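PDB 3OG2: beta-galactosidase from Trichoderma reesei, which probably hydrolyses terminal non-reducing beta-D-galactose residues in beta-D-galactosides, as a member of glycoside hydrolase family 35. Local coordinates for residues 437-442 with 492-497; 515-520 with 527-532; 712-717 with 779-784; 731-736 with 800-805. All blocks are in the same frame, centred on the assembly; numbering follows the deposited sequence.

Contact 1: residues 437-442 with 492-497; sequences PQLGGS and LHEFAV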
loop_
_atom_site.group_PDB
_atom_site.type_symbol
_atom_site.label_atom_id
_atom_site.label_comp_id
_atom_site.label_asym_id
_atom_site.label_seq_id
_atom_site.Cartn_x
_atom_site.Cartn_y
_atom_site.Cartn_z
ATOM N N PRO A 437 7.666 1.798 -40.510
ATOM C CA PRO A 437 8.761 2.688 -40.948
ATOM C C PRO A 437 8.798 3.153 -42.402
ATOM O O PRO A 437 8.707 2.386 -43.350
ATOM C CB PRO A 437 10.025 1.839 -40.695
ATOM C CG PRO A 437 9.549 0.995 -39.532
ATOM C CD PRO A 437 8.171 0.526 -39.929
ATOM N N GLN A 438 8.978 4.457 -42.591
ATOM C CA GLN A 438 9.103 5.005 -43.932
ATOM C C GLN A 438 10.440 4.706 -44.542
ATOM O O GLN A 438 10.569 4.884 -45.768
ATOM C CB GLN A 438 8.909 6.535 -43.851
ATOM C CG GLN A 438 7.448 6.936 -43.588
ATOM C CD GLN A 438 6.838 7.131 -44.972
ATOM O OE1 GLN A 438 7.267 8.037 -45.704
ATOM N NE2 GLN A 438 5.864 6.269 -45.317
ATOM N N LEU A 439 11.454 4.359 -43.757
ATOM C CA LEU A 439 12.772 4.072 -44.314
ATOM C C LEU A 439 13.017 2.586 -44.327
ATOM O O LEU A 439 14.183 2.185 -44.457
ATOM C CB LEU A 439 13.872 4.841 -43.532
ATOM C CG LEU A 439 13.794 6.366 -43.722
ATOM C CD1 LEU A 439 14.794 6.999 -42.787
ATOM C CD2 LEU A 439 14.052 6.683 -45.174
ATOM N N GLY A 440 12.008 1.748 -44.272
ATOM C CA GLY A 440 12.220 0.314 -44.384
ATOM C C GLY A 440 12.330 -0.403 -43.053
ATOM O O GLY A 440 12.669 0.211 -42.022
ATOM N N GLY A 441 12.037 -1.715 -43.018
ATOM C CA GLY A 441 12.174 -2.486 -41.818
ATOM C C GLY A 441 10.861 -2.613 -41.085
ATOM O O GLY A 441 9.861 -1.985 -41.411
ATOM N N SER A 442 10.906 -3.469 -40.070
ATOM C CA SER A 442 9.726 -3.823 -39.280
ATOM C C SER A 442 9.910 -3.432 -37.824
ATOM O O SER A 442 11.027 -3.495 -37.321
ATOM C CB SER A 442 9.421 -5.347 -39.275
ATOM O OG SER A 442 9.092 -5.777 -40.578
ATOM N N LEU A 492 13.706 -1.997 -33.728
ATOM C CA LEU A 492 13.892 -0.919 -34.674
ATOM C C LEU A 492 12.791 0.105 -34.465
ATOM O O LEU A 492 11.625 -0.286 -34.374
ATOM C CB LEU A 492 13.804 -1.395 -36.113
ATOM C CG LEU A 492 13.948 -0.355 -37.238
ATOM C CD1 LEU A 492 15.357 0.228 -37.311
ATOM C CD2 LEU A 492 13.617 -0.982 -38.605
ATOM N N HIS A 493 13.173 1.371 -34.407
ATOM C CA HIS A 493 12.192 2.451 -34.274
ATOM C C HIS A 493 12.459 3.554 -35.275
ATOM O O HIS A 493 13.573 3.687 -35.809
ATOM C CB HIS A 493 12.277 3.060 -32.855
ATOM C CG HIS A 493 11.612 2.102 -31.901
ATOM N ND1 HIS A 493 10.235 1.994 -31.945
ATOM C CD2 HIS A 493 12.054 1.215 -30.986
ATOM C CE1 HIS A 493 9.869 1.084 -31.045
ATOM N NE2 HIS A 493 10.966 0.621 -30.482
ATOM N N GLU A 494 11.399 4.320 -35.573
ATOM C CA GLU A 494 11.556 5.453 -36.486
ATOM C C GLU A 494 10.738 6.628 -35.965
ATOM O O GLU A 494 9.631 6.410 -35.418
ATOM C CB GLU A 494 11.123 5.003 -37.891
ATOM C CG GLU A 494 11.489 6.071 -38.915
ATOM C CD GLU A 494 11.006 5.616 -40.292
ATOM O OE1 GLU A 494 11.708 4.793 -40.941
ATOM O OE2 GLU A 494 9.874 6.061 -40.644
ATOM N N PHE A 495 11.253 7.831 -36.148
ATOM C CA PHE A 495 10.472 9.021 -35.840
ATOM C C PHE A 495 10.807 10.075 -36.896
ATOM O O PHE A 495 11.834 10.004 -37.570
ATOM C CB PHE A 495 10.668 9.554 -34.428
ATOM C CG PHE A 495 12.078 9.943 -34.078
ATOM C CD1 PHE A 495 13.032 8.952 -33.775
ATOM C CD2 PHE A 495 12.393 11.283 -34.015
ATOM C CE1 PHE A 495 14.319 9.344 -33.401
ATOM C CE2 PHE A 495 13.665 11.675 -33.667
ATOM C CZ PHE A 495 14.613 10.698 -33.350
ATOM N N ALA A 496 9.921 11.043 -36.998
ATOM C CA ALA A 496 10.145 12.070 -38.002
ATOM C C ALA A 496 9.817 13.418 -37.348
ATOM O O ALA A 496 8.835 13.536 -36.627
ATOM C CB ALA A 496 9.276 11.852 -39.216
ATOM N N VAL A 497 10.641 14.402 -37.629
ATOM C CA VAL A 497 10.524 15.723 -37.042
ATOM C C VAL A 497 10.214 16.722 -38.141
ATOM O O VAL A 497 10.961 16.811 -39.128
ATOM C CB VAL A 497 11.801 16.148 -36.285
ATOM C CG1 VAL A 497 11.586 17.485 -35.591
ATOM C CG2 VAL A 497 12.185 15.069 -35.256
HETATM O O HOH W 1 12.170 -4.212 -34.930
#

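Contact 2: residues 515-520 with 527-532; sequences SNVTIH and VVLQWT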
loop_
_atom_site.group_PDB
_atom_site.type_symbol
_atom_site.label_atom_id
_atom_site.label_comp_id
_atom_site.label_asym_id
_atom_site.label_seq_id
_atom_site.Cartn_x
_atom_site.Cartn_y
_atom_site.Cartn_z
ATOM N N SER A 515 26.513 4.986 -33.499
ATOM C CA SER A 515 26.814 4.730 -34.904
ATOM C C SER A 515 25.700 3.943 -35.543
ATOM O O SER A 515 25.893 3.356 -36.618
ATOM C CB SER A 515 28.125 3.958 -35.070
ATOM O OG SER A 515 28.168 2.875 -34.181
ATOM N N ASN A 516 24.568 3.926 -34.857
ATOM C CA ASN A 516 23.476 3.099 -35.375
ATOM C C ASN A 516 22.431 3.953 -36.029
ATOM O O ASN A 516 21.817 3.598 -37.021
ATOM C CB ASN A 516 22.971 2.317 -34.159
ATOM C CG ASN A 516 21.764 1.572 -34.613
ATOM O OD1 ASN A 516 20.670 2.098 -34.441
ATOM N ND2 ASN A 516 22.070 0.416 -35.201
ATOM N N VAL A 517 22.139 5.115 -35.554
ATOM C CA VAL A 517 21.056 5.940 -36.091
ATOM C C VAL A 517 21.322 6.334 -37.542
ATOM O O VAL A 517 22.438 6.683 -37.955
ATOM C CB VAL A 517 20.857 7.156 -35.140
ATOM C CG1 VAL A 517 22.145 7.941 -34.961
ATOM C CG2 VAL A 517 19.735 8.039 -35.694
ATOM N N THR A 518 20.273 6.281 -38.367
ATOM C CA THR A 518 20.359 6.815 -39.721
ATOM C C THR A 518 19.386 7.965 -39.876
ATOM O O THR A 518 18.327 8.015 -39.225
ATOM C CB THR A 518 20.055 5.775 -40.803
ATOM O OG1 THR A 518 18.718 5.372 -40.611
ATOM C CG2 THR A 518 20.911 4.516 -40.656
ATOM N N ILE A 519 19.703 8.863 -40.811
ATOM C CA ILE A 519 18.959 10.084 -40.918
ATOM C C ILE A 519 18.724 10.362 -42.382
ATOM O O ILE A 519 19.676 10.376 -43.151
ATOM C CB ILE A 519 19.722 11.284 -40.299
ATOM C CG1 ILE A 519 20.134 11.111 -38.853
ATOM C CG2 ILE A 519 18.853 12.522 -40.482
ATOM C CD1 ILE A 519 21.241 11.991 -38.384
ATOM N N HIS A 520 17.485 10.629 -42.735
ATOM C CA HIS A 520 17.168 10.976 -44.114
ATOM C C HIS A 520 16.244 12.163 -44.108
ATOM O O HIS A 520 15.257 12.224 -43.371
ATOM C CB HIS A 520 16.513 9.774 -44.777
ATOM C CG HIS A 520 17.479 8.642 -44.940
ATOM N ND1 HIS A 520 18.327 8.548 -46.016
ATOM C CD2 HIS A 520 17.733 7.553 -44.165
ATOM C CE1 HIS A 520 19.067 7.458 -45.899
ATOM N NE2 HIS A 520 18.722 6.838 -44.787
ATOM N N VAL A 527 12.758 15.561 -41.148
ATOM C CA VAL A 527 13.897 14.707 -40.886
ATOM C C VAL A 527 13.398 13.368 -40.348
ATOM O O VAL A 527 12.671 13.326 -39.337
ATOM C CB VAL A 527 14.830 15.419 -39.879
ATOM C CG1 VAL A 527 16.049 14.500 -39.693
ATOM C CG2 VAL A 527 15.259 16.832 -40.285
ATOM N N VAL A 528 13.753 12.281 -40.982
ATOM C CA VAL A 528 13.343 10.961 -40.576
ATOM C C VAL A 528 14.548 10.200 -40.036
ATOM O O VAL A 528 15.592 10.135 -40.685
ATOM C CB VAL A 528 12.695 10.192 -41.750
ATOM C CG1 VAL A 528 12.191 8.844 -41.276
ATOM C CG2 VAL A 528 11.594 11.044 -42.392
ATOM N N LEU A 529 14.371 9.683 -38.807
ATOM C CA LEU A 529 15.477 9.035 -38.110
ATOM C C LEU A 529 15.064 7.628 -37.756
ATOM O O LEU A 529 14.001 7.451 -37.200
ATOM C CB LEU A 529 15.822 9.781 -36.800
ATOM C CG LEU A 529 16.321 11.220 -37.008
ATOM C CD1 LEU A 529 15.107 12.189 -36.985
ATOM C CD2 LEU A 529 17.320 11.687 -35.974
ATOM N N GLN A 530 15.906 6.657 -38.068
ATOM C CA GLN A 530 15.694 5.274 -37.711
ATOM C C GLN A 530 16.822 4.826 -36.779
ATOM O O GLN A 530 17.986 5.212 -36.971
ATOM C CB GLN A 530 15.692 4.424 -38.987
ATOM C CG GLN A 530 14.907 3.149 -38.842
ATOM C CD GLN A 530 14.712 2.522 -40.211
ATOM O OE1 GLN A 530 15.695 1.955 -40.632
ATOM N NE2 GLN A 530 13.553 2.635 -40.788
ATOM N N TRP A 531 16.521 3.989 -35.787
ATOM C CA TRP A 531 17.580 3.552 -34.913
ATOM C C TRP A 531 17.136 2.220 -34.325
ATOM O O TRP A 531 15.916 1.975 -34.241
ATOM C CB TRP A 531 17.827 4.592 -33.822
ATOM C CG TRP A 531 16.556 5.044 -33.092
ATOM C CD1 TRP A 531 15.437 5.743 -33.449
ATOM C CD2 TRP A 531 16.283 4.768 -31.712
ATOM N NE1 TRP A 531 14.550 5.897 -32.382
ATOM C CE2 TRP A 531 15.012 5.325 -31.301
ATOM C CE3 TRP A 531 17.068 4.068 -30.735
ATOM C CZ2 TRP A 531 14.488 5.224 -30.017
ATOM C CZ3 TRP A 531 16.524 3.986 -29.496
ATOM C CH2 TRP A 531 15.308 4.534 -29.143
ATOM N N THR A 532 18.092 1.403 -33.932
ATOM C CA THR A 532 17.752 0.160 -33.246
ATOM C C THR A 532 18.216 0.264 -31.805
ATOM O O THR A 532 19.400 0.521 -31.564
ATOM C CB THR A 532 18.422 -1.040 -33.955
ATOM O OG1 THR A 532 17.847 -1.147 -35.266
ATOM C CG2 THR A 532 18.119 -2.330 -33.214
HETATM O O HOH W 2 19.296 2.439 -37.841
HETATM O O HOH W 3 19.266 0.210 -36.938
HETATM O O HOH W 4 18.425 2.253 -40.042
#

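Contact 3: residues 712-717 with 779-784; sequences TLLFRG and TVVVDS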
loop_
_atom_site.group_PDB
_atom_site.type_symbol
_atom_site.label_atom_id
_atom_site.label_comp_id
_atom_site.label_asym_id
_atom_site.label_seq_id
_atom_site.Cartn_x
_atom_site.Cartn_y
_atom_site.Cartn_z
ATOM N N THR A 712 -5.514 -11.326 21.330
ATOM C CA THR A 712 -5.909 -12.572 21.935
ATOM C C THR A 712 -6.877 -12.336 23.102
ATOM O O THR A 712 -6.712 -11.421 23.906
ATOM C CB THR A 712 -4.626 -13.266 22.484
ATOM O OG1 THR A 712 -3.626 -13.276 21.480
ATOM C CG2 THR A 712 -4.894 -14.697 22.957
ATOM N N LEU A 713 -7.888 -13.198 23.209
ATOM C CA LEU A 713 -8.842 -13.191 24.306
ATOM C C LEU A 713 -8.626 -14.388 25.224
ATOM O O LEU A 713 -8.171 -15.455 24.771
ATOM C CB LEU A 713 -10.264 -13.306 23.723
ATOM C CG LEU A 713 -10.682 -12.217 22.738
ATOM C CD1 LEU A 713 -12.107 -12.515 22.254
ATOM C CD2 LEU A 713 -10.567 -10.834 23.382
ATOM N N LEU A 714 -8.975 -14.225 26.496
ATOM C CA LEU A 714 -8.962 -15.322 27.442
ATOM C C LEU A 714 -10.307 -15.405 28.151
ATOM O O LEU A 714 -10.897 -14.380 28.463
ATOM C CB LEU A 714 -7.855 -15.249 28.481
ATOM C CG LEU A 714 -6.433 -15.482 27.967
ATOM C CD1 LEU A 714 -5.841 -14.214 27.409
ATOM C CD2 LEU A 714 -5.552 -16.041 29.101
ATOM N N PHE A 715 -10.724 -16.627 28.414
ATOM C CA PHE A 715 -11.956 -16.889 29.140
ATOM C C PHE A 715 -11.660 -17.827 30.292
ATOM O O PHE A 715 -10.847 -18.746 30.136
ATOM C CB PHE A 715 -13.006 -17.575 28.262
ATOM C CG PHE A 715 -13.366 -16.722 27.058
ATOM C CD1 PHE A 715 -12.572 -16.719 25.896
ATOM C CD2 PHE A 715 -14.473 -15.908 27.113
ATOM C CE1 PHE A 715 -12.898 -15.848 24.862
ATOM C CE2 PHE A 715 -14.868 -15.054 26.085
ATOM C CZ PHE A 715 -14.046 -15.048 24.977
ATOM N N ARG A 716 -12.318 -17.617 31.419
ATOM C CA ARG A 716 -12.147 -18.530 32.574
ATOM C C ARG A 716 -13.542 -18.983 32.997
ATOM O O ARG A 716 -14.387 -18.131 33.330
ATOM C CB ARG A 716 -11.427 -17.827 33.738
ATOM C CG ARG A 716 -9.959 -17.659 33.349
ATOM C CD ARG A 716 -9.197 -16.916 34.370
ATOM N NE ARG A 716 -9.169 -17.430 35.726
ATOM C CZ ARG A 716 -8.356 -18.388 36.149
ATOM N NH1 ARG A 716 -7.576 -19.026 35.257
ATOM N NH2 ARG A 716 -8.278 -18.767 37.422
ATOM N N GLY A 717 -13.766 -20.278 32.889
ATOM C CA GLY A 717 -15.061 -20.830 33.201
ATOM C C GLY A 717 -15.023 -21.719 34.439
ATOM O O GLY A 717 -14.293 -22.734 34.459
ATOM N N THR A 779 -9.478 -22.600 31.547
ATOM C CA THR A 779 -8.901 -21.400 30.935
ATOM C C THR A 779 -8.839 -21.669 29.438
ATOM O O THR A 779 -8.256 -22.656 29.007
ATOM C CB THR A 779 -7.488 -21.062 31.483
ATOM O OG1 THR A 779 -7.581 -20.728 32.870
ATOM C CG2 THR A 779 -6.918 -19.847 30.773
ATOM N N VAL A 780 -9.493 -20.783 28.667
ATOM C CA VAL A 780 -9.594 -20.963 27.227
ATOM C C VAL A 780 -8.929 -19.739 26.591
ATOM O O VAL A 780 -9.352 -18.612 26.869
ATOM C CB VAL A 780 -11.072 -21.035 26.791
ATOM C CG1 VAL A 780 -11.177 -21.197 25.264
ATOM C CG2 VAL A 780 -11.740 -22.163 27.526
ATOM N N VAL A 781 -7.898 -19.903 25.789
ATOM C CA VAL A 781 -7.231 -18.820 25.101
ATOM C C VAL A 781 -7.714 -18.876 23.657
ATOM O O VAL A 781 -7.676 -19.953 23.048
ATOM C CB VAL A 781 -5.700 -19.005 25.160
ATOM C CG1 VAL A 781 -5.004 -17.806 24.467
ATOM C CG2 VAL A 781 -5.236 -19.139 26.609
ATOM N N VAL A 782 -8.182 -17.760 23.119
ATOM C CA VAL A 782 -8.712 -17.721 21.766
ATOM C C VAL A 782 -8.008 -16.562 21.043
ATOM O O VAL A 782 -8.224 -15.411 21.417
ATOM C CB VAL A 782 -10.245 -17.494 21.717
ATOM C CG1 VAL A 782 -10.714 -17.504 20.262
ATOM C CG2 VAL A 782 -10.959 -18.564 22.553
ATOM N N ASP A 783 -7.151 -16.881 20.086
ATOM C CA ASP A 783 -6.545 -15.765 19.364
ATOM C C ASP A 783 -7.564 -15.122 18.431
ATOM O O ASP A 783 -8.501 -15.786 17.994
ATOM C CB ASP A 783 -5.417 -16.215 18.430
ATOM C CG ASP A 783 -4.496 -15.025 18.140
ATOM O OD1 ASP A 783 -4.410 -14.064 18.961
ATOM O OD2 ASP A 783 -3.872 -15.015 17.039
ATOM N N SER A 784 -7.374 -13.871 18.070
ATOM C CA SER A 784 -8.133 -13.236 17.010
ATOM C C SER A 784 -7.165 -12.696 15.977
ATOM O O SER A 784 -6.195 -12.009 16.362
ATOM C CB SER A 784 -8.977 -12.057 17.524
ATOM O OG SER A 784 -9.592 -11.424 16.374
#

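Contact 4: residues 731-736 with 800-805; sequences STQGGS and APRGIL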
loop_
_atom_site.group_PDB
_atom_site.type_symbol
_atom_site.label_atom_id
_atom_site.label_comp_id
_atom_site.label_asym_id
_atom_site.label_seq_id
_atom_site.Cartn_x
_atom_site.Cartn_y
_atom_site.Cartn_z
ATOM N N SER A 731 -17.062 -24.419 21.052
ATOM C CA SER A 731 -17.033 -23.818 19.733
ATOM C C SER A 731 -16.399 -22.451 19.840
ATOM O O SER A 731 -16.951 -21.567 20.531
ATOM C CB SER A 731 -18.464 -23.786 19.178
ATOM O OG SER A 731 -18.481 -23.216 17.879
ATOM N N THR A 732 -15.214 -22.310 19.254
ATOM C CA THR A 732 -14.480 -21.034 19.319
ATOM C C THR A 732 -14.393 -20.371 17.976
ATOM O O THR A 732 -14.482 -21.001 16.911
ATOM C CB THR A 732 -13.068 -21.230 19.937
ATOM O OG1 THR A 732 -12.347 -22.213 19.140
ATOM C CG2 THR A 732 -13.125 -21.693 21.380
ATOM N N GLN A 733 -14.191 -19.050 17.964
ATOM C CA GLN A 733 -14.105 -18.331 16.699
ATOM C C GLN A 733 -13.107 -17.208 16.881
ATOM O O GLN A 733 -13.278 -16.331 17.758
ATOM C CB GLN A 733 -15.481 -17.814 16.278
ATOM C CG GLN A 733 -15.369 -16.995 14.982
ATOM C CD GLN A 733 -16.710 -16.850 14.313
ATOM O OE1 GLN A 733 -17.119 -17.749 13.553
ATOM N NE2 GLN A 733 -17.438 -15.759 14.585
ATOM N N GLY A 734 -12.084 -17.181 16.039
ATOM C CA GLY A 734 -11.074 -16.129 16.117
ATOM C C GLY A 734 -10.773 -15.451 14.794
ATOM O O GLY A 734 -9.894 -14.606 14.736
ATOM N N GLY A 735 -11.470 -15.808 13.706
ATOM C CA GLY A 735 -11.061 -15.282 12.398
ATOM C C GLY A 735 -10.121 -16.286 11.719
ATOM O O GLY A 735 -9.519 -17.142 12.405
ATOM N N SER A 736 -9.983 -16.191 10.405
ATOM C CA SER A 736 -9.131 -17.134 9.674
ATOM C C SER A 736 -7.740 -17.253 10.336
ATOM O O SER A 736 -7.128 -16.264 10.746
ATOM C CB SER A 736 -8.876 -16.593 8.266
ATOM O OG SER A 736 -10.124 -16.408 7.604
ATOM N N ALA A 800 -19.125 -10.664 12.900
ATOM C CA ALA A 800 -18.754 -12.015 13.345
ATOM C C ALA A 800 -17.987 -11.935 14.662
ATOM O O ALA A 800 -16.953 -11.261 14.700
ATOM C CB ALA A 800 -17.910 -12.699 12.292
ATOM N N PRO A 801 -18.460 -12.530 15.731
ATOM C CA PRO A 801 -17.794 -12.335 17.030
ATOM C C PRO A 801 -16.476 -13.072 17.143
ATOM O O PRO A 801 -16.112 -13.947 16.339
ATOM C CB PRO A 801 -18.816 -12.841 18.042
ATOM C CG PRO A 801 -19.742 -13.680 17.304
ATOM C CD PRO A 801 -19.741 -13.231 15.835
ATOM N N ARG A 802 -15.791 -12.715 18.215
ATOM C CA ARG A 802 -14.542 -13.411 18.578
ATOM C C ARG A 802 -14.727 -13.941 19.970
ATOM O O ARG A 802 -15.198 -13.186 20.868
ATOM C CB ARG A 802 -13.344 -12.470 18.550
ATOM C CG ARG A 802 -13.205 -11.825 17.155
ATOM C CD ARG A 802 -12.708 -12.861 16.162
ATOM N NE ARG A 802 -12.502 -12.398 14.795
ATOM C CZ ARG A 802 -13.313 -12.745 13.775
ATOM N NH1 ARG A 802 -14.412 -13.464 13.965
ATOM N NH2 ARG A 802 -12.977 -12.328 12.568
ATOM N N GLY A 803 -14.365 -15.208 20.219
ATOM C CA GLY A 803 -14.490 -15.765 21.548
ATOM C C GLY A 803 -15.146 -17.136 21.438
ATOM O O GLY A 803 -14.754 -17.978 20.607
ATOM N N ILE A 804 -16.100 -17.378 22.321
ATOM C CA ILE A 804 -16.759 -18.686 22.409
ATOM C C ILE A 804 -18.166 -18.523 21.870
ATOM O O ILE A 804 -18.958 -17.756 22.392
ATOM C CB ILE A 804 -16.759 -19.217 23.852
ATOM C CG1 ILE A 804 -15.301 -19.443 24.328
ATOM C CG2 ILE A 804 -17.603 -20.486 23.989
ATOM C CD1 ILE A 804 -15.163 -19.645 25.818
ATOM N N LEU A 805 -18.454 -19.253 20.782
ATOM C CA LEU A 805 -19.785 -19.203 20.161
ATOM C C LEU A 805 -20.756 -20.101 20.878
ATOM O O LEU A 805 -21.972 -19.835 20.834
ATOM C CB LEU A 805 -19.667 -19.728 18.702
ATOM C CG LEU A 805 -18.770 -18.906 17.804
ATOM C CD1 LEU A 805 -18.781 -19.503 16.399
ATOM C CD2 LEU A 805 -19.236 -17.466 17.790
#

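Contact 1: residues 437-442 with 492-497
The carboxylate of E494 presents the syn sides of both oxygens to the backbone N atoms of Q438 and L439, while P437 CB lies to one side of its plane, displaced toward E494 OE1 at 3.4 Å. The Q438 amide stands perpendicular to that plane and donates from NE2 to T435 O, away from the acid. The motif is a type I beta turn, P437 to G440, clasped by an acid from strand 492-497 of the antiparallel sheet in the all-beta second domain. Q438 N reaches the syn lone pair of E494 OE2 at 2.7 Å; L439 N meets E494 OE1 at 2.9 Å, 18° out of plane. One carboxylate thus serves two successive amides of the turn, whose own closing bond, from G440 N to P437 O, is weak. With CG anti to the backbone N (chi1 -170°) and the chain extended beyond it, E494 spans the gap from strand to turn. Y466 OH and Q530 NE2 supply further hydrogen bonds to OE2 and OE1, one each, so the acid is fixed in rotation; four donors around it would probably help to keep it ionised. Beyond the turn, the loop runs along L492. Methyl CD2 of L492 is 3.7 Å from G440 O and 3.8 Å from G441 CA, where the absence of a side chain permits the close approach. Water completes the junction: it donates to S442 O at 2.7 Å and accepts from L492 N at 3.0 Å.

Contact 2: residues 515-520 with 527-532
Q530 O has three partners. T518 N donates to Q530 O at 2.9 Å, V517 CA makes a CH...O contact with Q530 O at 3.3 Å, and a water held by N516 O gives a weak hydrogen bond. The return bond runs from Q530 N to T518 O, and H520 and V528 form a second reciprocal pair. Where the regular pairing ends, a side chain continues it: N516 OD1 accepts from T532 N at 2.7 Å, almost straight at 177°. Chi1 of 174° places the amide of N516 anti to its main-chain N and carries OD1 across to the other strand, as a backbone carbonyl would. On one face I519 sets CG2 against V527 CG1 at 3.5 Å and CG1 against L529 CD2, with V540 packed against I519 and L529. On the other face T518 OG1 lies beside Q530 CB at 3.6 Å, and a water links T518 OG1 to Q530 OE1; the NE2 of Q530 is bound to E494. Reciprocal bonds alternating with a non-hydrogen-bonded pair are typical of antiparallel pairing; the short connection between the strands makes this a beta hairpin, in which 518-521 is an outermost strand of the eight-stranded sheet.

Contact 3: residues 712-717 with 779-784
T712 and D783 close one end of an antiparallel strand pair with a side-chain hydrogen bond, T712 OG1 to D783 OD1 at 2.8 Å. The pair belongs to a five-stranded sheet of an all-beta domain related to the galactose-binding-domain clan, consistent with a beta sandwich. The hydroxyl arrives on the anti side of the carboxylate, 30° out of its plane. D783 OD2 is taken by salt bridges to R918 and K930, which probably offset the charge of the buried acid. Along the strands, two reciprocal sets satisfy the facing amides: L713 N to V782 O at 2.9 Å with V782 N to L713 O at 2.8 Å, then F715 and V780 in the same manner. The outward-facing groups of L714 and V781 bond instead to flanking strands, at T824 and S741. At the far end R716 commits its NE to a salt bridge with D677 and its NH1 to E670 O. Apolar side chains pack on both faces. L714 and V781 lie side by side, CD2 to CG2 at 4.0 Å, on the face that also bears R716 and T779. On the opposite face F715 points its edge toward V780 O, and CE1 of F715 rests 4.1 Å from V782 CG2. The tightest carbon contact is at the T712 end. A chi1 of -49° turns T712 OG1 toward the acid and leaves the methyl anti to the backbone N, where T712 CG2 presses on V781 CG1 at 3.5 Å.

Contact 4: residues 731-736 with 800-805
Q733 NE2 and R802 NH1 converge on one carbonyl, P801 O. The amide bond is 2.8 Å from Q733 NE2 to P801 O and nearly straight, with the acceptor lying in the amide plane. R802 NH1 reaches P801 O at 3.0 Å from well above the carbonyl plane, 55° out of it, and so leaves the direction nearer the plane to the glutamine. Amide and guanidinium planes are almost perpendicular, and Q733 NE2 sits at the guanidinium edge. One face of the R802 group is laid on the backbone of the glycine pair: G735 N is 3.6 Å above its centre, and G734 C lies nearer the rim. The absence of a side chain at G735 lets the guanidinium lie this close to the backbone. The rest of Q733 is held by L805, whose CD1 touches Q733 CB at 3.7 Å. Full extension of the glutamine, begun by a chi1 of 177°, takes its amide past the leucine to the loop at P801. Beside these, the strands pair in antiparallel fashion, Q733 N with G803 O at 2.9 Å and G803 N with Q733 O, while L805 N binds S731 O. Strand 726-733 is the middle of a three-stranded sheet with 803-811 at one edge, and I804 reaches F715 of strand 713-720. Further out, R802 NH2 bonds to D788 (a salt bridge) and G786 O, tying the guanidinium to the 786-788 region. Buried P801 O is therefore satisfied twice, and its bond from NE2 settles which way round the Q733 amide lies; D788 probably offsets the arginine's charge.

The four contacts form two clusters at opposite sides of the chain's centre. Contacts 1 and 2 have centres 8 Å apart and share a sheet: strands 492-497 and 527-532 are adjacent, joined by H493 N to W531 O at 2.8 Å. Contacts 3 and 4, centres about 10 Å apart, interleave along the chain and lie in different sheets that pack together, F715 CZ meeting G803 CA at 3.5 Å. Between clusters the centres are about 66 to 74 Å apart. All four lie away from the galactose-binding residues, such as E180 and E278; the S731 side chain of contact 4 is about 5 Å from an N-acetylglucosamine of a protein-attached glycan, not a substrate pocket.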